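Local coordinates for Alpha/beta hydrolase fold protein (Ochrobactrum, PDB 4G9E) that acts as an N-acyl homoserine lactonase, opening the lactone ring of bacterial quorum-sensing signals, and is caught here with the ring-opened N-butanoyl-L-homoserine, at residues H31-S36 / A145-E150; G125-A130 / Q136-G141. All coordinates share one frame; numbering follows the deposited sequence. Where two conformers were deposited one is given.

Interaction 1: residues H31-S36 / A145-E150; sequences HGNSSS and ALAGQE. With C4L (N-butanoyl-L-homoserine), chain C.
ND2 of the N33 carboxamide donates to A147 O at 2.9 Å, an oxygen that lies close to the amide plane and takes the hydrogen on a lone pair. The other hydrogen of the same ND2 goes to the butanoyl carbonyl of the bound product, with 2.9 Å from ND2 to C4L O4. At the oxygen end of the amide, S34 OG donates to N33 OD1 over 2.8 Å, tilted somewhat from the carbonyl plane; R185 holds the same hydroxyl. The H31 ring has one face against the backbone of S35 and S36, while in its plane ND1 donates to G32 O, which also accepts the S35 N bond of the type II turn G32-S35. N33 CG stands anti to its own backbone nitrogen (chi1 -172°), which carries the amide toward A147, while the backbone N-H makes its own bond to the ligand carboxylate. It points almost straight at C4L O2, 2.8 Å from N33 N, at 175°. A147 adds its methyl, with CB 3.5 Å from the hydroxyl oxygen C4L O3. Replacing N33 with an alanine would probably leave A147 O and C4L O4 without this shared donor. L103 N also bonds the ligand, so the backbone N-H of N33, just after strand 24-30 and on a carboxylate oxygen, is consistent with an oxyanion-hole donor of the alpha/beta hydrolase fold. Chemically, one buried amide spends both its hydrogens, joining the acyl carbonyl of the product to the 145-150 loop, while S34 fixes which way the amide is turned.

Interaction 2: residues G125-A130 / Q136-G141; sequences GTPPVA and QGFKSG
P127 and F138 cross at about a right angle, the proline presenting the CG corner of its ring to one face of the phenyl. CG lies 3.7 Å from the centroid of the F138 ring and 18° off its normal, which makes this a CH-pi contact. It is displaced somewhat toward the rim, so the nearest carbon is at the far end of the phenyl: P127 CG is 3.5 Å from F138 CZ. P127 CD sits over the same end, 3.6 Å from F138 CE1. The phenyl gets there because F138 CG is anti to the carbonyl carbon (chi1 -67°), which swings the ring from a chain leaving helix 134-137 back toward the proline. V129 comes at the phenyl obliquely, its CG2 4.3 Å from F138 CE2, a looser touch than the proline's. Its other methyl turns to the helix end, with V129 CG1 4.0 Å from G137 CA. G137 is tightly placed: a beta carbon there would run into that methyl and crowd P127 CB, so the close approach of the two segments depends on a residue without a side chain. Around them, F192 of helix 182-194 touches both V129 and F138, and H106 of helix 103-111 touches P127. Just upstream, G125 O and T126 OG1 bond S102, probably the nucleophile, which places the loop after strand 120-124 beside the likely catalytic centre. The contact itself is apolar and rests on shape: proline C-H groups over the pi face help to set the tilt of F138, a ring that lines the ligand pocket.

Overall arrangement
Both segments of interaction 2 fall between the two of interaction 1 along the chain: a few residues after 136-141 the chain reaches 145-150, which meets 31-36. The two centres lie about 14 Å apart and their segments do not otherwise touch, yet both contacts reach the bound N-butanoyl-L-homoserine. Interaction 1 supplies two of its hydrogen bonds, from N33 N and N33 ND2, whereas interaction 2 offers an aromatic wall to the end of the acyl chain, F138 CZ being 4.0 Å from C4L C8. Y160 and H248 add further hydrogen bonds to the ligand. H248, S102 and E219 probably form the catalytic triad; the two contacts thus line one pocket, with polar groups from interaction 1 and an aromatic ring from interaction 2.

Interaction 1: residues H31-S36 / A145-E150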
loop_
_atom_site.group_PDB
_atom_site.type_symbol
_atom_site.label_atom_id
_atom_site.label_comp_id
_atom_site.label_asym_id
_atom_site.label_seq_id
_atom_site.Cartn_x
_atom_site.Cartn_y
_atom_site.Cartn_z
ATOM N N HIS A 31 1.571 -1.041 -3.603
ATOM C CA HIS A 31 0.636 -2.156 -3.708
ATOM C C HIS A 31 0.686 -3.110 -2.514
ATOM O O HIS A 31 1.523 -2.990 -1.612
ATOM C CB HIS A 31 0.879 -2.917 -5.009
ATOM C CG HIS A 31 2.182 -3.662 -5.044
ATOM N ND1 HIS A 31 2.381 -4.856 -4.382
ATOM C CD2 HIS A 31 3.350 -3.382 -5.673
ATOM C CE1 HIS A 31 3.618 -5.272 -4.595
ATOM N NE2 HIS A 31 4.227 -4.399 -5.378
ATOM N N GLY A 32 -0.236 -4.066 -2.531
ATOM C CA GLY A 32 -0.401 -5.010 -1.444
ATOM C C GLY A 32 0.308 -6.337 -1.623
ATOM O O GLY A 32 1.048 -6.560 -2.581
ATOM N N ASN A 33 0.069 -7.218 -0.663
ATOM C CA ASN A 33 0.660 -8.547 -0.624
ATOM C C ASN A 33 0.360 -9.311 -1.913
ATOM O O ASN A 33 -0.804 -9.495 -2.281
ATOM C CB ASN A 33 0.063 -9.274 0.577
ATOM C CG ASN A 33 0.728 -10.600 0.869
ATOM O OD1 ASN A 33 1.206 -11.304 -0.026
ATOM N ND2 ASN A 33 0.736 -10.961 2.142
ATOM N N SER A 34 1.419 -9.735 -2.602
ATOM C CA SER A 34 1.304 -10.558 -3.808
ATOM C C SER A 34 0.688 -9.823 -4.989
ATOM O O SER A 34 0.233 -10.451 -5.945
ATOM C CB SER A 34 0.554 -11.873 -3.524
ATOM O OG SER A 34 1.204 -12.609 -2.489
ATOM N N SER A 35 0.688 -8.494 -4.927
ATOM C CA SER A 35 0.131 -7.695 -6.009
ATOM C C SER A 35 1.256 -7.051 -6.815
ATOM O O SER A 35 2.379 -7.558 -6.854
ATOM C CB SER A 35 -0.846 -6.649 -5.462
ATOM O OG SER A 35 -1.597 -6.056 -6.504
ATOM N N SER A 36 0.933 -5.933 -7.457
ATOM C CA SER A 36 1.845 -5.221 -8.341
ATOM C C SER A 36 1.340 -3.789 -8.484
ATOM O O SER A 36 0.149 -3.536 -8.302
ATOM C CB SER A 36 1.845 -5.888 -9.718
ATOM O OG SER A 36 2.437 -5.063 -10.707
ATOM N N ALA A 145 -5.435 -16.113 6.155
ATOM C CA ALA A 145 -4.432 -17.101 6.523
ATOM C C ALA A 145 -3.355 -17.252 5.450
ATOM O O ALA A 145 -2.221 -17.618 5.747
ATOM C CB ALA A 145 -5.096 -18.441 6.806
ATOM N N LEU A 146 -3.715 -16.974 4.202
ATOM C CA LEU A 146 -2.786 -17.109 3.082
ATOM C C LEU A 146 -1.731 -16.000 3.028
ATOM O O LEU A 146 -0.709 -16.154 2.364
ATOM C CB LEU A 146 -3.547 -17.144 1.753
ATOM C CG LEU A 146 -4.399 -18.387 1.501
ATOM C CD1 LEU A 146 -5.160 -18.237 0.192
ATOM C CD2 LEU A 146 -3.537 -19.639 1.482
ATOM N N ALA A 147 -1.991 -14.881 3.703
ATOM C CA ALA A 147 -1.082 -13.732 3.666
ATOM C C ALA A 147 0.361 -14.092 4.031
ATOM O O ALA A 147 1.307 -13.501 3.512
ATOM C CB ALA A 147 -1.594 -12.612 4.567
ATOM N N GLY A 148 0.519 -15.065 4.924
ATOM C CA GLY A 148 1.833 -15.488 5.377
ATOM C C GLY A 148 2.232 -16.882 4.942
ATOM O O GLY A 148 3.174 -17.455 5.484
ATOM N N GLN A 149 1.520 -17.427 3.961
ATOM C CA GLN A 149 1.781 -18.782 3.487
ATOM C C GLN A 149 2.686 -18.767 2.261
ATOM O O GLN A 149 2.353 -18.157 1.249
ATOM C CB GLN A 149 0.466 -19.485 3.156
ATOM C CG GLN A 149 0.621 -20.929 2.696
ATOM C CD GLN A 149 -0.713 -21.631 2.594
ATOM O OE1 GLN A 149 -1.458 -21.703 3.571
ATOM N NE2 GLN A 149 -1.038 -22.128 1.405
ATOM N N GLU A 150 3.827 -19.447 2.347
ATOM C CA GLU A 150 4.785 -19.425 1.246
ATOM C C GLU A 150 4.278 -20.100 -0.024
ATOM O O GLU A 150 4.341 -19.518 -1.107
ATOM C CB GLU A 150 6.126 -20.035 1.658
ATOM C CG GLU A 150 7.051 -20.207 0.473
ATOM C CD GLU A 150 8.473 -20.508 0.866
ATOM O OE1 GLU A 150 8.828 -20.302 2.042
ATOM O OE2 GLU A 150 9.244 -20.947 -0.010
HETATM O O1 C4L C . -3.713 -7.255 0.767
HETATM C C4 C4L C . -2.745 -7.278 1.565
HETATM O O2 C4L C . -1.683 -6.643 1.378
HETATM C C3 C4L C . -2.837 -8.132 2.808
HETATM C C2 C4L C . -4.295 -8.348 3.233
HETATM C C1 C4L C . -4.457 -9.551 4.148
HETATM O O3 C4L C . -4.277 -10.765 3.402
HETATM N N1 C4L C . -2.120 -7.541 3.944
HETATM C C5 C4L C . -0.946 -8.013 4.375
HETATM O O4 C4L C . -0.382 -8.979 3.876
HETATM C C6 C4L C . -0.321 -7.305 5.555
HETATM C C7 C4L C . 0.126 -8.337 6.585
HETATM C C8 C4L C . -1.044 -9.106 7.187
#

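Interaction 2: residues G125-A130 / Q136-G141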
loop_
_atom_site.group_PDB
_atom_site.type_symbol
_atom_site.label_atom_id
_atom_site.label_comp_id
_atom_site.label_asym_id
_atom_site.label_seq_id
_atom_site.Cartn_x
_atom_site.Cartn_y
_atom_site.Cartn_z
ATOM N N GLY A 125 -7.155 -0.595 3.445
ATOM C CA GLY A 125 -6.965 -2.013 3.695
ATOM C C GLY A 125 -5.927 -2.303 4.764
ATOM O O GLY A 125 -5.399 -3.406 4.820
ATOM N N THR A 126 -5.669 -1.323 5.628
ATOM C CA THR A 126 -4.573 -1.356 6.592
ATOM C C THR A 126 -5.046 -0.925 7.972
ATOM O O THR A 126 -5.357 0.244 8.179
ATOM C CB THR A 126 -3.489 -0.351 6.168
ATOM O OG1 THR A 126 -3.059 -0.629 4.832
ATOM C CG2 THR A 126 -2.296 -0.373 7.116
ATOM N N PRO A 127 -5.070 -1.859 8.936
ATOM C CA PRO A 127 -5.289 -1.461 10.327
ATOM C C PRO A 127 -3.934 -1.249 11.007
ATOM O O PRO A 127 -3.142 -2.190 11.087
ATOM C CB PRO A 127 -5.989 -2.684 10.922
ATOM C CG PRO A 127 -5.431 -3.847 10.149
ATOM C CD PRO A 127 -4.985 -3.323 8.791
ATOM N N PRO A 128 -3.643 -0.026 11.473
ATOM C CA PRO A 128 -2.394 0.143 12.221
ATOM C C PRO A 128 -2.509 -0.658 13.511
ATOM O O PRO A 128 -3.432 -0.432 14.293
ATOM C CB PRO A 128 -2.353 1.653 12.489
ATOM C CG PRO A 128 -3.215 2.255 11.406
ATOM C CD PRO A 128 -4.337 1.255 11.263
ATOM N N VAL A 129 -1.620 -1.626 13.697
ATOM C CA VAL A 129 -1.674 -2.516 14.848
ATOM C C VAL A 129 -0.292 -2.703 15.430
ATOM O O VAL A 129 0.684 -2.769 14.696
ATOM C CB VAL A 129 -2.228 -3.923 14.481
ATOM C CG1 VAL A 129 -3.725 -3.879 14.269
ATOM C CG2 VAL A 129 -1.515 -4.501 13.261
ATOM N N ALA A 130 -0.221 -2.770 16.754
ATOM C CA ALA A 130 0.954 -3.294 17.423
ATOM C C ALA A 130 0.939 -4.802 17.201
ATOM O O ALA A 130 -0.101 -5.374 16.869
ATOM C CB ALA A 130 0.901 -2.975 18.900
ATOM N N GLN A 136 -6.964 -8.559 16.532
ATOM C CA GLN A 136 -8.019 -7.557 16.676
ATOM C C GLN A 136 -8.253 -6.740 15.409
ATOM O O GLN A 136 -9.384 -6.399 15.084
ATOM C CB GLN A 136 -7.704 -6.613 17.833
ATOM C CG GLN A 136 -7.693 -7.289 19.185
ATOM C CD GLN A 136 -7.015 -6.445 20.239
ATOM O OE1 GLN A 136 -7.402 -5.302 20.477
ATOM N NE2 GLN A 136 -5.990 -7.001 20.875
ATOM N N GLY A 137 -7.185 -6.419 14.694
ATOM C CA GLY A 137 -7.299 -5.527 13.555
ATOM C C GLY A 137 -7.741 -6.204 12.275
ATOM O O GLY A 137 -8.276 -5.552 11.376
ATOM N N PHE A 138 -7.499 -7.508 12.192
ATOM C CA PHE A 138 -7.821 -8.295 11.014
ATOM C C PHE A 138 -8.917 -9.299 11.320
ATOM O O PHE A 138 -9.027 -9.794 12.439
ATOM C CB PHE A 138 -6.591 -9.049 10.501
ATOM C CG PHE A 138 -5.510 -8.156 9.953
ATOM C CD1 PHE A 138 -5.566 -7.701 8.646
ATOM C CD2 PHE A 138 -4.432 -7.778 10.745
ATOM C CE1 PHE A 138 -4.566 -6.882 8.139
ATOM C CE2 PHE A 138 -3.434 -6.948 10.238
ATOM C CZ PHE A 138 -3.502 -6.509 8.935
ATOM N N LYS A 139 -9.711 -9.604 10.301
ATOM C CA LYS A 139 -10.723 -10.638 10.386
ATOM C C LYS A 139 -10.078 -11.986 10.108
ATOM O O LYS A 139 -9.440 -12.177 9.079
ATOM C CB LYS A 139 -11.823 -10.370 9.356
ATOM C CG LYS A 139 -12.647 -9.118 9.618
ATOM C CD LYS A 139 -13.663 -8.897 8.511
ATOM C CE LYS A 139 -14.511 -7.651 8.748
ATOM N NZ LYS A 139 -15.380 -7.753 9.957
ATOM N N SER A 140 -10.242 -12.917 11.039
ATOM C CA SER A 140 -9.783 -14.280 10.844
ATOM C C SER A 140 -10.534 -14.922 9.683
ATOM O O SER A 140 -11.745 -14.767 9.567
ATOM C CB SER A 140 -10.029 -15.086 12.116
ATOM O OG SER A 140 -9.765 -16.461 11.916
ATOM N N GLY A 141 -9.816 -15.641 8.825
ATOM C CA GLY A 141 -10.445 -16.334 7.716
ATOM C C GLY A 141 -9.423 -17.035 6.846
ATOM O O GLY A 141 -8.219 -16.859 7.033
#